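Local coordinates for protein ArtJ (Geobacillus stearothermophilus, PDB 2PVU) that binds arginine, lysine and histidine and probably delivers them to its cognate ATP-binding cassette transporter for uptake, at residues E56-K60 and G61-G65. Numbering follows the deposited sequence.
Sequences EYMQK and GKIVG
Y57 lays one face of its ring over V64 in a beta hairpin with a two-residue turn, in which strand 57-59 returns as strand 62-64 through a type I' turn from Q59 to K62. With chi1 at 58°, CG of Y57 stands between its own backbone N and carbonyl carbon, which swings the ring over the partner strand. Followed outward, CB leaves the strand on the V64 face of the hairpin and CG comes near both CG2 and O of V64. CD2 passes 3.6 Å from V64 O, while CD1 and CE1 draw progressively closer to V64 CG2; CE2 lies under the same methyl, 3.7 Å from V64 CG2. CZ makes the closest approach, 3.4 Å from V64 CG2, and OH of Y57 is still 3.8 Å from it. The methyl is 3.5 Å from the ring centroid and 17° off the ring normal, which identifies a CH-pi contact. Replacing Y57 by alanine removes the ring, which is likely to leave V64 CG2 without its aromatic cover and open a gap beside CB of Q59. Backbone pairing is reciprocal: the hydrogen bond from V64 N to Y57 O is 2.8 Å and nearly straight, that from Y57 N to V64 O more bent. Nearer the turn, Q59 N donates to K62 O at 2.9 Å, whereas K62 N reaches Q59 O from 58° above the carbonyl plane. Positive phi at both K60 and G61 fits the type I' turn. On the other face, M58 and I63 form the non-hydrogen-bonded pair and run side by side, SD of M58 being 3.6 Å from CG1 of I63. Both touch A50 and N86, and I63 also meets L84, so this face rests against strand 82-86. E56 leads in near the bound lysine, while G65 is the N-cap of helix 66-78.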
ATOM      1  N   GLU A  56      -0.827   5.299   5.094  1.00 23.35           N
ATOM      2  CA  GLU A  56       0.119   5.825   6.069  1.00 22.29           C
ATOM      3  C   GLU A  56       0.783   7.039   5.467  1.00 23.26           C
ATOM      4  O   GLU A  56       1.215   7.018   4.327  1.00 22.41           O
ATOM      5  CB  GLU A  56       1.184   4.808   6.439  1.00 23.07           C
ATOM      6  CG  GLU A  56       1.872   4.076   5.252  1.00 21.48           C
ATOM      7  CD  GLU A  56       1.099   2.848   4.774  1.00 23.48           C
ATOM      8  OE1 GLU A  56       0.560   2.116   5.640  1.00 22.47           O
ATOM      9  OE2 GLU A  56       1.063   2.566   3.544  1.00 22.96           O
ATOM     10  N   TYR A  57       0.847   8.099   6.245  1.00 23.44           N
ATOM     11  CA  TYR A  57       1.486   9.334   5.765  1.00 23.81           C
ATOM     12  C   TYR A  57       1.844  10.140   6.991  1.00 25.48           C
ATOM     13  O   TYR A  57       1.524   9.727   8.109  1.00 24.14           O
ATOM     14  CB  TYR A  57       0.574  10.092   4.795  1.00 23.93           C
ATOM     15  CG  TYR A  57      -0.782  10.489   5.336  1.00 22.02           C
ATOM     16  CD1 TYR A  57      -1.033  11.820   5.723  1.00 24.04           C
ATOM     17  CD2 TYR A  57      -1.837   9.561   5.420  1.00 22.86           C
ATOM     18  CE1 TYR A  57      -2.281  12.210   6.189  1.00 26.70           C
ATOM     19  CE2 TYR A  57      -3.101   9.936   5.882  1.00 25.37           C
ATOM     20  CZ  TYR A  57      -3.315  11.260   6.269  1.00 25.16           C
ATOM     21  OH  TYR A  57      -4.549  11.659   6.725  1.00 28.18           O
ATOM     22  N   MET A  58       2.575  11.241   6.805  1.00 26.50           N
ATOM     23  CA  MET A  58       2.979  12.075   7.939  1.00 28.94           C
ATOM     24  C   MET A  58       2.028  13.239   8.065  1.00 29.84           C
ATOM     25  O   MET A  58       1.650  13.851   7.079  1.00 30.82           O
ATOM     26  CB  MET A  58       4.415  12.604   7.762  1.00 29.28           C
ATOM     27  CG  MET A  58       5.515  11.536   7.714  1.00 32.17           C
ATOM     28  SD  MET A  58       5.653  10.603   9.265  1.00 37.11           S
ATOM     29  CE  MET A  58       7.008   9.548   8.874  1.00 33.10           C
ATOM     30  N   GLN A  59       1.655  13.564   9.290  1.00 31.56           N
ATOM     31  CA  GLN A  59       0.859  14.748   9.549  1.00 33.91           C
ATOM     32  C   GLN A  59       1.289  15.232  10.914  1.00 33.91           C
ATOM     33  O   GLN A  59       1.173  14.494  11.901  1.00 34.14           O
ATOM     34  CB  GLN A  59      -0.634  14.415   9.533  1.00 33.96           C
ATOM     35  CG  GLN A  59      -1.581  15.498  10.068  1.00 36.82           C
ATOM     36  CD  GLN A  59      -2.994  14.937  10.279  1.00 37.56           C
ATOM     37  OE1 GLN A  59      -3.399  14.636  11.415  1.00 40.71           O
ATOM     38  NE2 GLN A  59      -3.724  14.729   9.174  1.00 41.50           N
ATOM     39  N   LYS A  60       1.841  16.444  10.935  1.00 34.28           N
ATOM     40  CA  LYS A  60       2.315  17.097  12.151  1.00 34.84           C
ATOM     41  C   LYS A  60       3.355  16.263  12.909  1.00 34.24           C
ATOM     42  O   LYS A  60       3.320  16.199  14.141  1.00 34.72           O
ATOM     43  CB  LYS A  60       1.131  17.461  13.067  1.00 35.33           C
ATOM     44  CG  LYS A  60       0.116  18.414  12.431  1.00 38.06           C
ATOM     45  CD  LYS A  60       0.783  19.713  11.954  1.00 41.90           C
ATOM     46  CE  LYS A  60      -0.234  20.807  11.714  1.00 43.76           C
ATOM     47  NZ  LYS A  60       0.300  21.798  10.732  1.00 45.67           N
ATOM     48  N   GLY A  61       4.280  15.640  12.169  1.00 33.37           N
ATOM     49  CA  GLY A  61       5.343  14.832  12.766  1.00 32.54           C
ATOM     50  C   GLY A  61       4.922  13.449  13.245  1.00 32.72           C
ATOM     51  O   GLY A  61       5.735  12.726  13.839  1.00 33.98           O
ATOM     52  N   LYS A  62       3.661  13.078  13.019  1.00 30.60           N
ATOM     53  CA  LYS A  62       3.139  11.784  13.465  1.00 29.91           C
ATOM     54  C   LYS A  62       2.849  10.983  12.220  1.00 27.71           C
ATOM     55  O   LYS A  62       2.580  11.574  11.174  1.00 27.24           O
ATOM     56  CB  LYS A  62       1.821  11.927  14.232  1.00 29.06           C
ATOM     57  CG  LYS A  62       1.809  12.720  15.565  1.00 33.81           C
ATOM     58  CD  LYS A  62       3.173  13.178  16.113  1.00 38.36           C
ATOM     59  CE  LYS A  62       3.743  12.214  17.148  1.00 39.17           C
ATOM     60  NZ  LYS A  62       4.042  12.981  18.405  1.00 37.15           N
ATOM     61  N   ILE A  63       2.879   9.658  12.331  1.00 26.96           N
ATOM     62  CA  ILE A  63       2.484   8.770  11.227  1.00 25.96           C
ATOM     63  C   ILE A  63       1.001   8.469  11.426  1.00 24.76           C
ATOM     64  O   ILE A  63       0.609   7.995  12.496  1.00 23.68           O
ATOM     65  CB  ILE A  63       3.287   7.418  11.225  1.00 27.43           C
ATOM     66  CG1 ILE A  63       4.806   7.679  11.125  1.00 26.58           C
ATOM     67  CG2 ILE A  63       2.840   6.518  10.082  1.00 26.42           C
ATOM     68  CD1 ILE A  63       5.682   6.407  11.423  1.00 27.24           C
ATOM     69  N   VAL A  64       0.180   8.775  10.421  1.00 23.40           N
ATOM     70  CA  VAL A  64      -1.287   8.568  10.519  1.00 23.10           C
ATOM     71  C   VAL A  64      -1.786   7.748   9.331  1.00 22.66           C
ATOM     72  O   VAL A  64      -1.071   7.607   8.329  1.00 23.48           O
ATOM     73  CB  VAL A  64      -2.047   9.930  10.599  1.00 23.19           C
ATOM     74  CG1 VAL A  64      -1.611  10.701  11.842  1.00 21.61           C
ATOM     75  CG2 VAL A  64      -1.845  10.772   9.315  1.00 21.78           C
ATOM     76  N   GLY A  65      -3.007   7.221   9.433  1.00 22.32           N
ATOM     77  CA  GLY A  65      -3.632   6.609   8.287  1.00 22.81           C
ATOM     78  C   GLY A  65      -4.377   5.332   8.619  1.00 22.78           C
ATOM     79  O   GLY A  65      -4.412   4.875   9.808  1.00 22.55           O
TER